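Metalloregulator ScaR (PDB 3HRS) is a manganese-responsive transcriptional repressor of Streptococcus gordonii, a homodimer that probably binds operator DNA when activated by metal. Local coordinates at residues 75-80 against 117-122. Numbering follows the deposited sequence.
Sequences HRLIEV and DYPKAC. With SO4 (sulfate ion), chain C.
Val-80, Arg-76 and Leu-77, on one face of the long helix 62-84, pack against Pro-119 and Cys-122 of the loop that follows helix 106-115, a largely buried, apolar contact. The loop leaves that helix through a Schellman motif, in which Asp-117 has positive phi, and then crosses toward helix 62-84, closing in at Pro-119 and reaching it at Cys-122, with the CA atoms of Val-80 and Cys-122 5.3 Å apart. Cys-122 fits between two side chains one helical turn apart. CB of Cys-122 lies 3.8 Å from CG2 of Val-80 and 3.7 Å from CB of Arg-76. With chi1 at 67°, SG of Cys-122 sits between its own backbone N and carbonyl carbon and comes alongside the aliphatic chain, 3.5 Å from CG of Arg-76. Further back along the loop, the Pro-119 ring meets the helix by its CG and CD corner: CD is 3.9 Å from Leu-77 CD2, the two side chains crossing at about a right angle, and CG is 4.2 Å from Val-80 CG1. Both segments belong to the metal-binding and dimerisation domain of the DtxR/MntR family, and the contact holds two residues of a metal site, Glu-79 and Cys-122. With His-124 and Asp-159 they bind zinc in a structure of this protein; here, in the apo form, that metal is absent. Past Cys-122 the Arg-76 chain stays extended from CG to NE and carries the guanidinium to a sulfate, probably from the crystallisation liquor. NH2 of Arg-76 donates to sulfate O4 at 3.2 Å, nearly straight at 168°, with the sulfur in the guanidinium plane at its edge. NH1 turns to the Thr-127 carbonyl and to a salt bridge with Glu-137, while His-158 ND1 and Asp-159 N also bind the sulfate.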
ATOM      1  N   HIS A  75      -4.993   7.607  -7.333  1.00 52.39           N
ATOM      2  CA  HIS A  75      -3.799   8.434  -7.363  1.00 51.00           C
ATOM      3  C   HIS A  75      -3.818   9.653  -6.425  1.00 57.51           C
ATOM      4  O   HIS A  75      -2.839   9.915  -5.724  1.00 48.79           O
ATOM      5  CB  HIS A  75      -3.609   8.926  -8.768  1.00 52.86           C
ATOM      6  CG  HIS A  75      -2.511   9.919  -8.903  1.00 61.25           C
ATOM      7  ND1 HIS A  75      -1.184   9.558  -8.881  1.00 58.66           N
ATOM      8  CD2 HIS A  75      -2.540  11.263  -9.075  1.00 58.83           C
ATOM      9  CE1 HIS A  75      -0.441  10.634  -9.050  1.00 61.47           C
ATOM     10  NE2 HIS A  75      -1.238  11.682  -9.167  1.00 60.59           N
ATOM     11  N   ARG A  76      -4.924  10.400  -6.422  1.00 52.19           N
ATOM     12  CA  ARG A  76      -5.026  11.528  -5.512  1.00 48.20           C
ATOM     13  C   ARG A  76      -5.274  11.130  -4.042  1.00 53.41           C
ATOM     14  O   ARG A  76      -4.785  11.786  -3.144  1.00 52.32           O
ATOM     15  CB  ARG A  76      -6.029  12.581  -6.006  1.00 38.66           C
ATOM     16  CG  ARG A  76      -5.513  13.295  -7.236  1.00 48.92           C
ATOM     17  CD  ARG A  76      -6.590  13.951  -8.113  1.00 57.58           C
ATOM     18  NE  ARG A  76      -5.953  14.514  -9.304  1.00 66.56           N
ATOM     19  CZ  ARG A  76      -6.555  15.292 -10.201  1.00 66.60           C
ATOM     20  NH1 ARG A  76      -7.833  15.630 -10.062  1.00 65.51           N
ATOM     21  NH2 ARG A  76      -5.866  15.738 -11.243  1.00 59.13           N
ATOM     22  N   LEU A  77      -6.028  10.075  -3.765  1.00 53.97           N
ATOM     23  CA  LEU A  77      -6.158   9.713  -2.359  1.00 51.67           C
ATOM     24  C   LEU A  77      -4.828   9.153  -1.790  1.00 57.67           C
ATOM     25  O   LEU A  77      -4.447   9.479  -0.681  1.00 57.86           O
ATOM     26  CB  LEU A  77      -7.330   8.778  -2.112  1.00 46.54           C
ATOM     27  CG  LEU A  77      -8.747   9.320  -2.308  1.00 49.47           C
ATOM     28  CD1 LEU A  77      -9.776   8.176  -2.455  1.00 49.57           C
ATOM     29  CD2 LEU A  77      -9.110  10.155  -1.158  1.00 50.48           C
ATOM     30  N   ILE A  78      -4.107   8.357  -2.567  1.00 56.14           N
ATOM     31  CA  ILE A  78      -2.782   7.917  -2.149  1.00 48.86           C
ATOM     32  C   ILE A  78      -1.889   9.149  -1.962  1.00 60.13           C
ATOM     33  O   ILE A  78      -1.109   9.241  -1.017  1.00 58.76           O
ATOM     34  CB  ILE A  78      -2.126   6.954  -3.170  1.00 50.67           C
ATOM     35  CG1 ILE A  78      -2.930   5.649  -3.315  1.00 63.48           C
ATOM     36  CG2 ILE A  78      -0.758   6.579  -2.734  1.00 49.36           C
ATOM     37  CD1 ILE A  78      -3.335   5.064  -1.998  1.00 66.81           C
ATOM     38  N   GLU A  79      -1.999  10.108  -2.864  1.00 69.71           N
ATOM     39  CA  GLU A  79      -1.189  11.308  -2.721  1.00 65.30           C
ATOM     40  C   GLU A  79      -1.486  11.926  -1.366  1.00 55.65           C
ATOM     41  O   GLU A  79      -0.581  12.069  -0.560  1.00 51.90           O
ATOM     42  CB  GLU A  79      -1.463  12.303  -3.837  1.00 71.97           C
ATOM     43  CG  GLU A  79      -0.753  13.623  -3.661  1.00 87.00           C
ATOM     44  CD  GLU A  79       0.561  13.666  -4.394  1.00 99.95           C
ATOM     45  OE1 GLU A  79       1.314  14.653  -4.195  1.00102.75           O
ATOM     46  OE2 GLU A  79       0.827  12.717  -5.175  1.00102.96           O
ATOM     47  N   VAL A  80      -2.758  12.274  -1.126  1.00 50.08           N
ATOM     48  CA  VAL A  80      -3.203  12.835   0.146  1.00 42.67           C
ATOM     49  C   VAL A  80      -2.769  11.990   1.335  1.00 49.40           C
ATOM     50  O   VAL A  80      -2.359  12.528   2.340  1.00 53.26           O
ATOM     51  CB  VAL A  80      -4.720  12.934   0.245  1.00 46.69           C
ATOM     52  CG1 VAL A  80      -5.152  13.205   1.718  1.00 32.34           C
ATOM     53  CG2 VAL A  80      -5.239  14.016  -0.682  1.00 51.58           C
ATOM     54  N   ASP A 117     -11.194  11.011   5.671  1.00 52.68           N
ATOM     55  CA  ASP A 117     -12.366  11.850   5.905  1.00 50.44           C
ATOM     56  C   ASP A 117     -12.838  12.561   4.650  1.00 57.52           C
ATOM     57  O   ASP A 117     -13.201  13.741   4.697  1.00 68.73           O
ATOM     58  CB  ASP A 117     -12.113  12.865   7.018  1.00 60.64           C
ATOM     59  CG  ASP A 117     -13.407  13.432   7.608  1.00 75.37           C
ATOM     60  OD1 ASP A 117     -14.511  12.901   7.306  1.00 70.49           O
ATOM     61  OD2 ASP A 117     -13.311  14.420   8.378  1.00 78.07           O
ATOM     62  N   TYR A 118     -12.823  11.837   3.535  1.00 55.75           N
ATOM     63  CA  TYR A 118     -13.418  12.287   2.272  1.00 58.60           C
ATOM     64  C   TYR A 118     -12.918  13.634   1.761  1.00 57.47           C
ATOM     65  O   TYR A 118     -13.697  14.583   1.636  1.00 56.75           O
ATOM     66  CB  TYR A 118     -14.940  12.276   2.363  1.00 54.36           C
ATOM     67  CG  TYR A 118     -15.455  10.979   2.923  1.00 66.24           C
ATOM     68  CD1 TYR A 118     -15.806  10.878   4.263  1.00 65.13           C
ATOM     69  CD2 TYR A 118     -15.568   9.842   2.126  1.00 69.37           C
ATOM     70  CE1 TYR A 118     -16.273   9.708   4.791  1.00 61.72           C
ATOM     71  CE2 TYR A 118     -16.038   8.642   2.653  1.00 64.78           C
ATOM     72  CZ  TYR A 118     -16.380   8.584   3.994  1.00 71.69           C
ATOM     73  OH  TYR A 118     -16.836   7.406   4.573  1.00 78.26           O
ATOM     74  N   PRO A 119     -11.609  13.711   1.454  1.00 53.30           N
ATOM     75  CA  PRO A 119     -11.006  14.938   0.901  1.00 52.59           C
ATOM     76  C   PRO A 119     -11.505  15.235  -0.518  1.00 55.76           C
ATOM     77  O   PRO A 119     -11.408  14.390  -1.407  1.00 60.47           O
ATOM     78  CB  PRO A 119      -9.507  14.630   0.854  1.00 49.70           C
ATOM     79  CG  PRO A 119      -9.342  13.176   1.354  1.00 46.90           C
ATOM     80  CD  PRO A 119     -10.675  12.565   1.511  1.00 38.57           C
ATOM     81  N   LYS A 120     -12.014  16.438  -0.728  1.00 55.72           N
ATOM     82  CA  LYS A 120     -12.457  16.855  -2.041  1.00 63.24           C
ATOM     83  C   LYS A 120     -11.297  17.328  -2.933  1.00 66.89           C
ATOM     84  O   LYS A 120     -11.522  17.773  -4.060  1.00 75.44           O
ATOM     85  CB  LYS A 120     -13.517  17.948  -1.901  1.00 69.12           C
ATOM     86  CG  LYS A 120     -14.936  17.415  -1.619  1.00 79.24           C
ATOM     87  CD  LYS A 120     -15.644  18.221  -0.517  1.00 90.79           C
ATOM     88  CE  LYS A 120     -14.985  19.601  -0.251  1.00156.05           C
ATOM     89  NZ  LYS A 120     -15.350  20.716  -1.195  1.00153.63           N
ATOM     90  N   ALA A 121     -10.063  17.210  -2.453  1.00 54.38           N
ATOM     91  CA  ALA A 121      -8.913  17.640  -3.242  1.00 55.35           C
ATOM     92  C   ALA A 121      -7.581  17.151  -2.680  1.00 53.16           C
ATOM     93  O   ALA A 121      -7.411  17.122  -1.460  1.00 63.39           O
ATOM     94  CB  ALA A 121      -8.903  19.147  -3.333  1.00 53.09           C
ATOM     95  N   CYS A 122      -6.647  16.768  -3.563  1.00 40.18           N
ATOM     96  CA  CYS A 122      -5.294  16.394  -3.135  1.00 47.11           C
ATOM     97  C   CYS A 122      -4.442  17.665  -2.918  1.00 65.09           C
ATOM     98  O   CYS A 122      -4.846  18.769  -3.311  1.00 65.65           O
ATOM     99  CB  CYS A 122      -4.616  15.482  -4.148  1.00 40.26           C
ATOM    100  SG  CYS A 122      -4.252  16.249  -5.741  1.00 64.36           S
TER
HETATM  101  S   SO4 C 216      -2.632  16.348 -12.869  1.00102.22           S
HETATM  102  O1  SO4 C 216      -3.004  17.643 -12.283  1.00100.60           O
HETATM  103  O2  SO4 C 216      -3.533  16.089 -13.987  1.00107.41           O
HETATM  104  O3  SO4 C 216      -1.251  16.363 -13.372  1.00 93.67           O
HETATM  105  O4  SO4 C 216      -2.781  15.291 -11.853  1.00 97.36           O